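Local coordinates for GGDEF family protein (Vibrio cholerae, PDB 5GZS) that is a diguanylate cyclase whose periplasmic portion, built from two solute-binding-protein modules in tandem, binds arginine and probably senses it, at residues 151-156 with 430-435; 80-85 with 145-150; 350-355 with 406-411; 324-329 with 333-338. One frame throughout, in Å; residues are numbered along the deposited sequence.

The four contacts fall into two pairs, far apart in a chain that carries two solute-binding modules. Contact 2 (80-85 with 145-150) lies in the first module, where arginine is bound, and contact 1 (151-156 with 430-435) adjoins it, with centres about 10 Å apart; strands 79-83 and 153-156 are neighbours in one antiparallel sheet. Contact 1 bridges from that sheet to helix 421-435, closing a loop of the chain that contains contacts 4 and 3, in that order. These two touch, centres about 11 Å apart, and share a sheet of the second module. Their centres lie about 32 Å (contact 3) and 42 Å (contact 4) from that of contact 1; both touch the second subunit, far from the first pair.

Contact 1 (151-156 with 430-435); sequences GLDVQL and FSRAIK
Asp153 and Arg432 meet through their charges, with OD2 of Asp153 3.4 Å from NE of Arg432. The oxygen stands over one face of the guanidinium, well out of its plane, and none of the guanidinium N-H bonds is aimed at it. The carboxylate and guanidinium planes are turned 60° apart, which excludes the fork-like pairing in which two N-H groups face two oxygens. OD1 of Asp153 lies farther from the arginine, 4.0 Å from NH2 of Arg432, and the aliphatic part comes near as well, with CD of Arg432 3.9 Å from Asp153 OD2. The arginine chain reaches across by a bend at chi3 (60°).

The next shell fixes each partner. N of Val154 donates to OD1 of Asp153 at 2.8 Å, which limits rotation of the carboxylate, while Arg432 NH1 is held by the hydroxyl of Ser214 on helix 189-218. The pair thus joins strand 153-156, an outer strand of the antiparallel sheet in the arginine-binding module, to helix 421-435, which packs against helix 248-259 through Ala433 and Ile434. The bridge links the first solute-binding module to a segment 274 residues on at the closest ends. Farther out, the backbone of Asp153 is bonded to that of Ser83 in the adjoining strand, and Val154 packs on Leu144 and Leu148 of helix 144-149. Lys435 NZ, 6.4 Å from Asp153 OD2, is too distant for direct contact and pairs instead with Glu306; its positive charge may still add modestly to the field around the carboxylate.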
loop_
_atom_site.group_PDB
_atom_site.type_symbol
_atom_site.label_atom_id
_atom_site.label_comp_id
_atom_site.label_asym_id
_atom_site.label_seq_id
_atom_site.Cartn_x
_atom_site.Cartn_y
_atom_site.Cartn_z
ATOM N N GLY A 151 -5.563 13.827 -29.953
ATOM C CA GLY A 151 -6.611 13.686 -28.960
ATOM C C GLY A 151 -6.356 12.691 -27.841
ATOM O O GLY A 151 -7.307 12.226 -27.215
ATOM N N LEU A 152 -5.091 12.369 -27.568
ATOM C CA LEU A 152 -4.776 11.445 -26.486
ATOM C C LEU A 152 -4.559 12.158 -25.158
ATOM O O LEU A 152 -4.235 13.346 -25.121
ATOM C CB LEU A 152 -3.552 10.599 -26.831
ATOM C CG LEU A 152 -3.998 9.411 -27.675
ATOM C CD1 LEU A 152 -4.147 9.799 -29.116
ATOM C CD2 LEU A 152 -3.068 8.262 -27.519
ATOM N N ASP A 153 -4.762 11.430 -24.063
ATOM C CA ASP A 153 -4.474 11.970 -22.738
ATOM C C ASP A 153 -3.234 11.295 -22.168
ATOM O O ASP A 153 -2.807 10.244 -22.649
ATOM C CB ASP A 153 -5.660 11.780 -21.794
ATOM C CG ASP A 153 -5.721 12.840 -20.676
ATOM O OD1 ASP A 153 -4.758 13.615 -20.477
ATOM O OD2 ASP A 153 -6.758 12.882 -19.973
ATOM N N VAL A 154 -2.647 11.906 -21.148
ATOM C CA VAL A 154 -1.488 11.316 -20.503
ATOM C C VAL A 154 -1.695 11.192 -19.012
ATOM O O VAL A 154 -2.510 11.905 -18.418
ATOM C CB VAL A 154 -0.196 12.130 -20.768
ATOM C CG1 VAL A 154 0.156 12.021 -22.164
ATOM C CG2 VAL A 154 -0.382 13.559 -20.436
ATOM N N GLN A 155 -0.975 10.238 -18.435
ATOM C CA GLN A 155 -0.715 10.188 -17.008
ATOM C C GLN A 155 0.830 10.170 -16.850
ATOM O O GLN A 155 1.506 9.262 -17.364
ATOM C CB GLN A 155 -1.390 8.968 -16.380
ATOM C CG GLN A 155 -0.975 8.636 -14.945
ATOM C CD GLN A 155 -1.214 7.148 -14.594
ATOM O OE1 GLN A 155 -1.789 6.390 -15.384
ATOM N NE2 GLN A 155 -0.748 6.729 -13.421
ATOM N N LEU A 156 1.384 11.198 -16.202
ATOM C CA LEU A 156 2.818 11.246 -15.910
ATOM C C LEU A 156 3.178 10.091 -15.014
ATOM O O LEU A 156 2.624 9.955 -13.928
ATOM C CB LEU A 156 3.215 12.557 -15.240
ATOM C CG LEU A 156 4.731 12.744 -15.078
ATOM C CD1 LEU A 156 5.389 12.603 -16.438
ATOM C CD2 LEU A 156 5.104 14.096 -14.438
ATOM N N PHE A 430 -12.773 18.310 -13.839
ATOM C CA PHE A 430 -12.037 18.533 -12.599
ATOM C C PHE A 430 -11.164 17.309 -12.278
ATOM O O PHE A 430 -10.069 17.455 -11.748
ATOM C CB PHE A 430 -12.989 18.878 -11.436
ATOM C CG PHE A 430 -13.220 20.379 -11.261
ATOM C CD1 PHE A 430 -14.173 21.050 -12.015
ATOM C CD2 PHE A 430 -12.467 21.108 -10.372
ATOM C CE1 PHE A 430 -14.374 22.423 -11.867
ATOM C CE2 PHE A 430 -12.653 22.483 -10.217
ATOM C CZ PHE A 430 -13.612 23.143 -10.962
ATOM N N SER A 431 -11.612 16.107 -12.632
ATOM C CA SER A 431 -10.748 14.939 -12.443
ATOM C C SER A 431 -9.383 15.107 -13.147
ATOM O O SER A 431 -8.321 14.902 -12.533
ATOM C CB SER A 431 -11.448 13.687 -12.931
ATOM O OG SER A 431 -12.571 13.403 -12.120
ATOM N N ARG A 432 -9.402 15.515 -14.414
ATOM C CA ARG A 432 -8.152 15.766 -15.131
ATOM C C ARG A 432 -7.336 16.860 -14.479
ATOM O O ARG A 432 -6.137 16.697 -14.293
ATOM C CB ARG A 432 -8.426 16.124 -16.582
ATOM C CG ARG A 432 -9.090 15.002 -17.353
ATOM C CD ARG A 432 -9.441 15.450 -18.763
ATOM N NE ARG A 432 -8.268 15.863 -19.531
ATOM C CZ ARG A 432 -8.330 16.228 -20.805
ATOM N NH1 ARG A 432 -9.506 16.223 -21.426
ATOM N NH2 ARG A 432 -7.237 16.599 -21.455
ATOM N N ALA A 433 -7.961 17.978 -14.121
ATOM C CA ALA A 433 -7.182 19.069 -13.533
ATOM C C ALA A 433 -6.459 18.596 -12.271
ATOM O O ALA A 433 -5.297 18.936 -12.037
ATOM C CB ALA A 433 -8.069 20.268 -13.217
ATOM N N ILE A 434 -7.154 17.801 -11.468
ATOM C CA ILE A 434 -6.575 17.213 -10.270
ATOM C C ILE A 434 -5.402 16.258 -10.577
ATOM O O ILE A 434 -4.377 16.314 -9.882
ATOM C CB ILE A 434 -7.641 16.467 -9.477
ATOM C CG1 ILE A 434 -8.522 17.462 -8.716
ATOM C CG2 ILE A 434 -6.996 15.479 -8.521
ATOM C CD1 ILE A 434 -9.812 16.824 -8.180
ATOM N N LYS A 435 -5.536 15.405 -11.604
ATOM C CA LYS A 435 -4.419 14.533 -12.007
ATOM C C LYS A 435 -3.147 15.318 -12.267
ATOM O O LYS A 435 -2.098 15.019 -11.682
ATOM C CB LYS A 435 -4.758 13.703 -13.238
ATOM C CG LYS A 435 -5.738 12.603 -12.921
ATOM C CD LYS A 435 -5.974 11.662 -14.062
ATOM C CE LYS A 435 -7.349 11.041 -13.897
ATOM N NZ LYS A 435 -7.491 9.678 -14.493
#

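Contact 2 (80-85 with 145-150); sequences YLYSYG and KPMLLK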
loop_
_atom_site.group_PDB
_atom_site.type_symbol
_atom_site.label_atom_id
_atom_site.label_comp_id
_atom_site.label_asym_id
_atom_site.label_seq_id
_atom_site.Cartn_x
_atom_site.Cartn_y
_atom_site.Cartn_z
ATOM N N TYR A 80 5.291 8.972 -19.846
ATOM C CA TYR A 80 3.832 9.047 -19.805
ATOM C C TYR A 80 3.160 7.755 -20.259
ATOM O O TYR A 80 3.680 7.016 -21.129
ATOM C CB TYR A 80 3.311 10.222 -20.675
ATOM C CG TYR A 80 3.912 11.589 -20.356
ATOM C CD1 TYR A 80 5.116 11.994 -20.948
ATOM C CD2 TYR A 80 3.266 12.476 -19.505
ATOM C CE1 TYR A 80 5.670 13.216 -20.683
ATOM C CE2 TYR A 80 3.806 13.724 -19.230
ATOM C CZ TYR A 80 5.023 14.081 -19.822
ATOM O OH TYR A 80 5.596 15.294 -19.562
ATOM N N LEU A 81 2.004 7.489 -19.644
ATOM C CA LEU A 81 1.025 6.563 -20.204
ATOM C C LEU A 81 0.133 7.363 -21.147
ATOM O O LEU A 81 -0.601 8.259 -20.703
ATOM C CB LEU A 81 0.177 5.894 -19.111
ATOM C CG LEU A 81 -0.988 5.026 -19.623
ATOM C CD1 LEU A 81 -0.501 3.819 -20.459
ATOM C CD2 LEU A 81 -1.831 4.581 -18.463
ATOM N N TYR A 82 0.208 7.072 -22.440
ATOM C CA TYR A 82 -0.717 7.692 -23.381
ATOM C C TYR A 82 -1.966 6.820 -23.569
ATOM O O TYR A 82 -1.879 5.611 -23.807
ATOM C CB TYR A 82 -0.043 7.934 -24.731
ATOM C CG TYR A 82 1.164 8.818 -24.658
ATOM C CD1 TYR A 82 1.046 10.200 -24.780
ATOM C CD2 TYR A 82 2.423 8.273 -24.467
ATOM C CE1 TYR A 82 2.152 11.015 -24.714
ATOM C CE2 TYR A 82 3.533 9.066 -24.399
ATOM C CZ TYR A 82 3.400 10.438 -24.512
ATOM O OH TYR A 82 4.526 11.215 -24.453
ATOM N N SER A 83 -3.133 7.429 -23.482
ATOM C CA SER A 83 -4.344 6.630 -23.561
ATOM C C SER A 83 -5.554 7.488 -23.856
ATOM O O SER A 83 -5.653 8.647 -23.444
ATOM C CB SER A 83 -4.568 5.835 -22.260
ATOM O OG SER A 83 -4.808 6.676 -21.129
ATOM N N TYR A 84 -6.466 6.897 -24.607
ATOM C CA TYR A 84 -7.732 7.527 -24.902
ATOM C C TYR A 84 -8.507 7.507 -23.596
ATOM O O TYR A 84 -8.805 6.432 -23.067
ATOM C CB TYR A 84 -8.452 6.787 -26.055
ATOM C CG TYR A 84 -7.936 7.195 -27.420
ATOM C CD1 TYR A 84 -8.057 8.513 -27.848
ATOM C CD2 TYR A 84 -7.314 6.282 -28.274
ATOM C CE1 TYR A 84 -7.583 8.923 -29.081
ATOM C CE2 TYR A 84 -6.835 6.685 -29.535
ATOM C CZ TYR A 84 -6.976 8.016 -29.923
ATOM O OH TYR A 84 -6.520 8.478 -31.146
ATOM N N GLY A 85 -8.769 8.685 -23.037
ATOM C CA GLY A 85 -9.493 8.774 -21.778
ATOM C C GLY A 85 -8.643 9.033 -20.540
ATOM O O GLY A 85 -9.136 9.570 -19.544
ATOM N N LYS A 145 3.728 16.057 -27.433
ATOM C CA LYS A 145 3.099 17.044 -28.302
ATOM C C LYS A 145 2.365 16.357 -29.487
ATOM O O LYS A 145 1.176 16.594 -29.679
ATOM C CB LYS A 145 4.138 18.078 -28.763
ATOM C CG LYS A 145 3.604 19.211 -29.641
ATOM C CD LYS A 145 4.717 20.193 -30.016
ATOM C CE LYS A 145 4.638 21.397 -29.107
ATOM N NZ LYS A 145 5.899 22.185 -28.945
ATOM N N PRO A 146 3.034 15.467 -30.245
ATOM C CA PRO A 146 2.251 14.865 -31.336
ATOM C C PRO A 146 1.100 13.996 -30.842
ATOM O O PRO A 146 0.043 13.975 -31.475
ATOM C CB PRO A 146 3.279 14.020 -32.097
ATOM C CG PRO A 146 4.399 13.788 -31.109
ATOM C CD PRO A 146 4.441 15.015 -30.252
HETATM N N MSE A 147 1.286 13.308 -29.722
HETATM C CA MSE A 147 0.239 12.424 -29.210
HETATM C C MSE A 147 -0.991 13.202 -28.725
HETATM O O MSE A 147 -2.108 12.851 -29.066
HETATM C CB MSE A 147 0.784 11.538 -28.085
HETATM C CG MSE A 147 0.142 10.179 -27.965
HETATM SE SE MSE A 147 0.387 9.088 -29.543
HETATM C CE MSE A 147 1.573 7.695 -28.847
ATOM N N LEU A 148 -0.799 14.261 -27.947
ATOM C CA LEU A 148 -1.943 15.029 -27.450
ATOM C C LEU A 148 -2.662 15.768 -28.571
ATOM O O LEU A 148 -3.821 16.141 -28.412
ATOM C CB LEU A 148 -1.509 16.023 -26.374
ATOM C CG LEU A 148 -1.629 15.540 -24.929
ATOM C CD1 LEU A 148 -0.766 14.323 -24.718
ATOM C CD2 LEU A 148 -1.221 16.629 -23.993
ATOM N N LEU A 149 -1.962 16.012 -29.679
ATOM C CA LEU A 149 -2.595 16.532 -30.891
ATOM C C LEU A 149 -3.675 15.570 -31.389
ATOM O O LEU A 149 -4.787 15.982 -31.728
ATOM C CB LEU A 149 -1.556 16.775 -32.005
ATOM C CG LEU A 149 -0.729 18.074 -31.882
ATOM C CD1 LEU A 149 0.296 18.229 -32.999
ATOM C CD2 LEU A 149 -1.638 19.316 -31.808
ATOM N N LYS A 150 -3.335 14.285 -31.422
ATOM C CA LYS A 150 -4.232 13.233 -31.894
ATOM C C LYS A 150 -5.339 12.913 -30.896
ATOM O O LYS A 150 -5.965 11.862 -30.977
ATOM C CB LYS A 150 -3.435 11.977 -32.193
ATOM C CG LYS A 150 -2.507 12.130 -33.390
ATOM C CD LYS A 150 -3.314 12.203 -34.685
ATOM C CE LYS A 150 -2.420 12.363 -35.903
ATOM N NZ LYS A 150 -3.235 12.646 -37.113
#
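A beta-alpha-beta crossover of the arginine-binding module frames this contact: helix 144-149 connects the parallel strands 137-140 and 153-156, and Tyr82, on the strand between them, packs against Met147 of the helix. CG of Met147, deposited as selenomethionine, makes the close approach, 3.3 Å from CD1 of Tyr82, and Met147 CB is 3.6 Å from CD1 of Tyr82. The bend at chi2 (62°) then takes the selenium farther off, 5.3 Å from the ring centroid. It lies 28° off the ring normal, an oblique Met-aromatic contact. At the ring edge, near its plane, Leu148 CD1 stands 4.4 Å from Tyr82 CE1. The face turned away from Met147 receives Tyr80 CB, from two residues back on the same strand.

The polar end of Tyr82 turns elsewhere, its OH bonded to the backbone O of Ala140. Ala140 belongs to the arginine pocket, and the Tyr82 side chain is about 9 Å from the bound arginine, which is consistent with a second-shell role through the Ala140 backbone.

Beyond the strand, Tyr84 OH gives a weak hydrogen bond of 3.4 Å to O of Lys150, where the backbone leaves the helix. The carbonyls at a helix C-terminus would carry partial negative charge and could attract this hydroxyl, but the length and the exposed setting suggest that the apolar packing around Tyr82 probably contributes more.

Contact 3 (350-355 with 406-411); sequences QQMLPN and GSFYQY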
loop_
_atom_site.group_PDB
_atom_site.type_symbol
_atom_site.label_atom_id
_atom_site.label_comp_id
_atom_site.label_asym_id
_atom_site.label_seq_id
_atom_site.Cartn_x
_atom_site.Cartn_y
_atom_site.Cartn_z
ATOM N N GLN A 350 -21.590 0.549 10.324
ATOM C CA GLN A 350 -22.760 -0.274 10.053
ATOM C C GLN A 350 -22.460 -1.355 8.996
ATOM O O GLN A 350 -23.041 -2.442 9.053
ATOM C CB GLN A 350 -23.937 0.595 9.631
ATOM C CG GLN A 350 -24.630 1.290 10.796
ATOM C CD GLN A 350 -25.623 2.338 10.332
ATOM O OE1 GLN A 350 -25.414 2.983 9.311
ATOM N NE2 GLN A 350 -26.701 2.519 11.085
ATOM N N GLN A 351 -21.552 -1.070 8.051
ATOM C CA GLN A 351 -21.082 -2.116 7.143
ATOM C C GLN A 351 -20.154 -2.992 7.982
ATOM O O GLN A 351 -20.454 -4.161 8.229
ATOM C CB GLN A 351 -20.365 -1.556 5.899
ATOM C CG GLN A 351 -20.507 -2.379 4.587
ATOM C CD GLN A 351 -19.886 -3.798 4.597
ATOM O OE1 GLN A 351 -19.217 -4.186 5.554
ATOM N NE2 GLN A 351 -20.113 -4.569 3.515
HETATM N N MSE A 352 -19.055 -2.411 8.455
HETATM C CA MSE A 352 -18.013 -3.160 9.163
HETATM C C MSE A 352 -18.475 -3.939 10.412
HETATM O O MSE A 352 -18.062 -5.078 10.601
HETATM C CB MSE A 352 -16.898 -2.187 9.520
HETATM C CG MSE A 352 -16.084 -1.837 8.293
HETATM SE SE MSE A 352 -14.509 -0.820 8.671
HETATM C CE MSE A 352 -13.302 -2.315 9.006
ATOM N N LEU A 353 -19.353 -3.366 11.243
ATOM C CA LEU A 353 -19.851 -4.099 12.426
ATOM C C LEU A 353 -21.375 -4.236 12.410
ATOM O O LEU A 353 -22.079 -3.582 13.193
ATOM C CB LEU A 353 -19.402 -3.407 13.712
ATOM C CG LEU A 353 -17.974 -2.854 13.668
ATOM C CD1 LEU A 353 -17.752 -1.878 14.811
ATOM C CD2 LEU A 353 -16.979 -3.961 13.712
ATOM N N PRO A 354 -21.884 -5.115 11.535
ATOM C CA PRO A 354 -23.311 -5.204 11.209
ATOM C C PRO A 354 -24.199 -5.438 12.423
ATOM O O PRO A 354 -23.813 -6.187 13.319
ATOM C CB PRO A 354 -23.378 -6.407 10.258
ATOM C CG PRO A 354 -21.977 -6.599 9.755
ATOM C CD PRO A 354 -21.094 -6.166 10.868
ATOM N N ASN A 355 -25.359 -4.783 12.450
ATOM C CA ASN A 355 -26.389 -5.017 13.470
ATOM C C ASN A 355 -25.940 -4.718 14.901
ATOM O O ASN A 355 -26.588 -5.114 15.871
ATOM C CB ASN A 355 -26.874 -6.462 13.384
ATOM C CG ASN A 355 -28.254 -6.630 13.928
ATOM O OD1 ASN A 355 -29.050 -5.687 13.912
ATOM N ND2 ASN A 355 -28.550 -7.819 14.446
ATOM N N GLY A 406 -4.932 0.828 14.993
ATOM C CA GLY A 406 -4.497 1.710 13.945
ATOM C C GLY A 406 -5.556 2.044 12.920
ATOM O O GLY A 406 -6.733 1.949 13.130
ATOM N N SER A 407 -5.084 2.451 11.773
ATOM C CA SER A 407 -5.921 2.782 10.633
ATOM C C SER A 407 -6.681 1.539 10.283
ATOM O O SER A 407 -6.127 0.619 9.698
ATOM C CB SER A 407 -5.109 3.248 9.430
ATOM O OG SER A 407 -4.488 4.494 9.681
ATOM N N PHE A 408 -7.942 1.497 10.673
ATOM C CA PHE A 408 -8.770 0.352 10.381
ATOM C C PHE A 408 -9.490 0.512 9.058
ATOM O O PHE A 408 -10.183 -0.405 8.632
ATOM C CB PHE A 408 -9.786 0.129 11.498
ATOM C CG PHE A 408 -10.796 1.231 11.629
ATOM C CD1 PHE A 408 -10.499 2.386 12.346
ATOM C CD2 PHE A 408 -12.039 1.109 11.043
ATOM C CE1 PHE A 408 -11.419 3.397 12.473
ATOM C CE2 PHE A 408 -12.977 2.113 11.161
ATOM C CZ PHE A 408 -12.668 3.265 11.885
ATOM N N TYR A 409 -9.335 1.675 8.419
ATOM C CA TYR A 409 -9.929 1.922 7.091
ATOM C C TYR A 409 -9.375 3.152 6.358
ATOM O O TYR A 409 -9.142 4.207 6.953
ATOM C CB TYR A 409 -11.443 2.065 7.203
ATOM C CG TYR A 409 -12.173 1.845 5.899
ATOM C CD1 TYR A 409 -12.579 0.573 5.519
ATOM C CD2 TYR A 409 -12.470 2.914 5.047
ATOM C CE1 TYR A 409 -13.259 0.360 4.327
ATOM C CE2 TYR A 409 -13.149 2.715 3.839
ATOM C CZ TYR A 409 -13.538 1.427 3.487
ATOM O OH TYR A 409 -14.208 1.191 2.304
ATOM N N GLN A 410 -9.172 3.004 5.053
ATOM C CA GLN A 410 -8.824 4.129 4.209
ATOM C C GLN A 410 -9.969 4.454 3.231
ATOM O O GLN A 410 -10.353 3.614 2.412
ATOM C CB GLN A 410 -7.535 3.846 3.443
ATOM C CG GLN A 410 -7.094 5.032 2.588
ATOM C CD GLN A 410 -5.729 4.835 1.964
ATOM O OE1 GLN A 410 -4.701 4.817 2.657
ATOM N NE2 GLN A 410 -5.710 4.678 0.639
ATOM N N TYR A 411 -10.511 5.669 3.313
ATOM C CA TYR A 411 -11.601 6.068 2.423
ATOM C C TYR A 411 -11.220 7.239 1.505
ATOM O O TYR A 411 -10.052 7.638 1.424
ATOM C CB TYR A 411 -12.865 6.397 3.237
ATOM C CG TYR A 411 -12.767 7.543 4.225
ATOM C CD1 TYR A 411 -12.171 7.366 5.464
ATOM C CD2 TYR A 411 -13.304 8.797 3.935
ATOM C CE1 TYR A 411 -12.092 8.411 6.378
ATOM C CE2 TYR A 411 -13.223 9.841 4.846
ATOM C CZ TYR A 411 -12.622 9.637 6.065
ATOM O OH TYR A 411 -12.530 10.656 6.978
#
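The carbonyl oxygen of Phe408 is the polar atom that Met352 meets, with the methyl CE of this selenomethionine 3.7 Å from Phe408 O. That contact is van der Waals in kind; for its hydrogen bonding the Phe408 backbone turns to Ala313 on the neighbouring strand. Met352 mainly meets two aromatic rings. Its selenium lies at the edge of the Phe408 ring, 87° off the ring normal, at 5.2 Å from the centroid, and Met352 SE touches CD2 of Phe408 at 3.9 Å. Toward Tyr409 the same atom approaches obliquely, 53° off the normal, with Met352 SE 3.9 Å from CD1 of Tyr409. One selenium thus serves two Met-aromatic contacts, of which the first is truly edge-on.

Torsions explain the placement. The methionine chain is extended to the selenium and then turns at chi3 (88°), which directs CE to the Phe408 carbonyl. Phe408 takes the crowded position between its backbone N and carbonyl carbon, whereas Tyr409 swings its ring beside its own carbonyl carbon, and the two neighbours in sequence converge on the same selenium. CE of Met352 also packs on CG1 of Val329.

Just past the helix, Leu353 packs on Pro165 of the second subunit, and Pro354 on Tyr60 of the second subunit, placing the contact beside the dimer interface. Met352 ends helix 344-352, and Leu348, one turn earlier, touches both rings too. The helix therefore lies against strand 399-410, an outer strand of the five-stranded sheet, next to strand 312-318.

Contact 4 (324-329 with 333-338); sequences DVYSNV and VAERIG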
loop_
_atom_site.group_PDB
_atom_site.type_symbol
_atom_site.label_atom_id
_atom_site.label_comp_id
_atom_site.label_asym_id
_atom_site.label_seq_id
_atom_site.Cartn_x
_atom_site.Cartn_y
_atom_site.Cartn_z
ATOM N N ASP A 324 -3.679 -2.432 23.719
ATOM C CA ASP A 324 -3.254 -3.695 23.115
ATOM C C ASP A 324 -4.146 -4.863 23.498
ATOM O O ASP A 324 -3.721 -6.014 23.465
ATOM C CB ASP A 324 -1.811 -3.995 23.495
ATOM C CG ASP A 324 -0.864 -2.912 23.042
ATOM O OD1 ASP A 324 -1.134 -2.316 21.975
ATOM O OD2 ASP A 324 0.145 -2.665 23.744
ATOM N N VAL A 325 -5.385 -4.565 23.866
ATOM C CA VAL A 325 -6.364 -5.611 24.103
ATOM C C VAL A 325 -6.939 -6.035 22.765
ATOM O O VAL A 325 -7.230 -7.211 22.545
ATOM C CB VAL A 325 -7.482 -5.143 25.053
ATOM C CG1 VAL A 325 -8.615 -6.153 25.096
ATOM C CG2 VAL A 325 -6.914 -4.907 26.438
ATOM N N TYR A 326 -7.066 -5.065 21.859
ATOM C CA TYR A 326 -7.649 -5.300 20.542
ATOM C C TYR A 326 -6.708 -4.887 19.431
ATOM O O TYR A 326 -6.094 -3.825 19.495
ATOM C CB TYR A 326 -8.963 -4.541 20.381
ATOM C CG TYR A 326 -9.897 -4.617 21.553
ATOM C CD1 TYR A 326 -10.574 -5.793 21.846
ATOM C CD2 TYR A 326 -10.139 -3.498 22.348
ATOM C CE1 TYR A 326 -11.453 -5.864 22.910
ATOM C CE2 TYR A 326 -11.022 -3.559 23.411
ATOM C CZ TYR A 326 -11.671 -4.748 23.687
ATOM O OH TYR A 326 -12.538 -4.822 24.741
ATOM N N SER A 327 -6.627 -5.702 18.391
ATOM C CA SER A 327 -5.677 -5.437 17.329
ATOM C C SER A 327 -6.380 -4.997 16.053
ATOM O O SER A 327 -5.759 -4.346 15.203
ATOM C CB SER A 327 -4.812 -6.663 17.080
ATOM O OG SER A 327 -5.551 -7.674 16.429
ATOM N N ASN A 328 -7.670 -5.325 15.919
ATOM C CA ASN A 328 -8.507 -4.662 14.903
ATOM C C ASN A 328 -9.998 -4.492 15.274
ATOM O O ASN A 328 -10.519 -5.173 16.137
ATOM C CB ASN A 328 -8.374 -5.390 13.563
ATOM C CG ASN A 328 -9.109 -6.685 13.537
ATOM O OD1 ASN A 328 -10.327 -6.705 13.360
ATOM N ND2 ASN A 328 -8.381 -7.796 13.710
ATOM N N VAL A 329 -10.681 -3.588 14.578
ATOM C CA VAL A 329 -11.949 -3.040 15.052
ATOM C C VAL A 329 -13.095 -4.059 15.142
ATOM O O VAL A 329 -14.056 -3.852 15.888
ATOM C CB VAL A 329 -12.380 -1.818 14.169
ATOM C CG1 VAL A 329 -12.631 -2.206 12.714
ATOM C CG2 VAL A 329 -13.590 -1.113 14.766
ATOM N N VAL A 333 -16.727 -5.689 19.487
ATOM C CA VAL A 333 -18.090 -6.181 19.411
ATOM C C VAL A 333 -18.924 -5.811 20.630
ATOM O O VAL A 333 -20.162 -5.774 20.576
ATOM C CB VAL A 333 -18.055 -7.712 19.228
ATOM C CG1 VAL A 333 -17.515 -8.400 20.485
ATOM C CG2 VAL A 333 -19.401 -8.237 18.863
ATOM N N ALA A 334 -18.237 -5.532 21.734
ATOM C CA ALA A 334 -18.915 -5.241 22.986
ATOM C C ALA A 334 -18.414 -3.957 23.624
ATOM O O ALA A 334 -18.748 -3.664 24.764
ATOM C CB ALA A 334 -18.759 -6.406 23.957
ATOM N N GLU A 335 -17.602 -3.201 22.902
ATOM C CA GLU A 335 -17.210 -1.874 23.360
ATOM C C GLU A 335 -18.204 -0.816 22.862
ATOM O O GLU A 335 -18.843 -0.979 21.817
ATOM C CB GLU A 335 -15.795 -1.525 22.884
ATOM C CG GLU A 335 -14.698 -2.424 23.428
ATOM C CD GLU A 335 -14.339 -2.137 24.880
ATOM O OE1 GLU A 335 -13.613 -2.957 25.482
ATOM O OE2 GLU A 335 -14.763 -1.093 25.419
ATOM N N ARG A 336 -18.322 0.271 23.615
ATOM C CA ARG A 336 -19.218 1.351 23.244
ATOM C C ARG A 336 -18.539 2.269 22.242
ATOM O O ARG A 336 -17.554 2.928 22.573
ATOM C CB ARG A 336 -19.647 2.141 24.479
ATOM C CG ARG A 336 -20.443 1.342 25.500
ATOM C CD ARG A 336 -21.092 2.264 26.521
ATOM N NE ARG A 336 -20.696 1.941 27.884
ATOM C CZ ARG A 336 -19.769 2.590 28.586
ATOM N NH1 ARG A 336 -19.118 3.627 28.069
ATOM N NH2 ARG A 336 -19.493 2.190 29.826
ATOM N N ILE A 337 -19.045 2.304 21.016
ATOM C CA ILE A 337 -18.441 3.155 20.011
ATOM C C ILE A 337 -19.332 4.335 19.715
ATOM O O ILE A 337 -20.524 4.182 19.431
ATOM C CB ILE A 337 -18.146 2.406 18.706
ATOM C CG1 ILE A 337 -17.002 1.398 18.912
ATOM C CG2 ILE A 337 -17.754 3.390 17.626
ATOM C CD1 ILE A 337 -17.001 0.287 17.918
ATOM N N GLY A 338 -18.758 5.525 19.788
ATOM C CA GLY A 338 -19.529 6.712 19.510
ATOM C C GLY A 338 -19.299 7.235 18.116
ATOM O O GLY A 338 -18.149 7.445 17.710
#
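In the loop that leads from strand 312-318 to strand 337-340, Tyr326 and Glu335 turn toward each other from its two limbs. The carboxylate stands at the edge of the tyrosine ring, by its hydroxyl end, with the ring and carboxylate planes 73° apart. In the model the hydroxyl and OE1 are placed implausibly close, so the kind of bond between them remains doubtful. The aliphatic part is a sounder guide: CG of Glu335 lies 3.8 Å from CZ of Tyr326 and the same distance from CE2. A bend at chi2 (-76°) folds the glutamate chain back toward the ring, and its other oxygen, OE2, is hydrogen-bonded to the hydroxyl of Tyr321.

The ring is itself packed from within its own limb, since CG1 of Val325 sits over the centre of the Tyr326 ring, 3.5 Å above the plane. Tyr326 also rests on Ile405 and on Tyr378, and the loop is thereby laid over the sheet of the second solute-binding module, where strand 337-340 runs parallel to 359-361 and 378-382. Ile337, the first residue of that strand, is buried and meets Leu353, just past the end of helix 344-352, through the CD1 atoms of both. The loop also reaches the second subunit: Ala334 packs on His187 of the second subunit, and ND2 of Asn328 makes a weak hydrogen bond to OD1 of Asp159 of the second subunit.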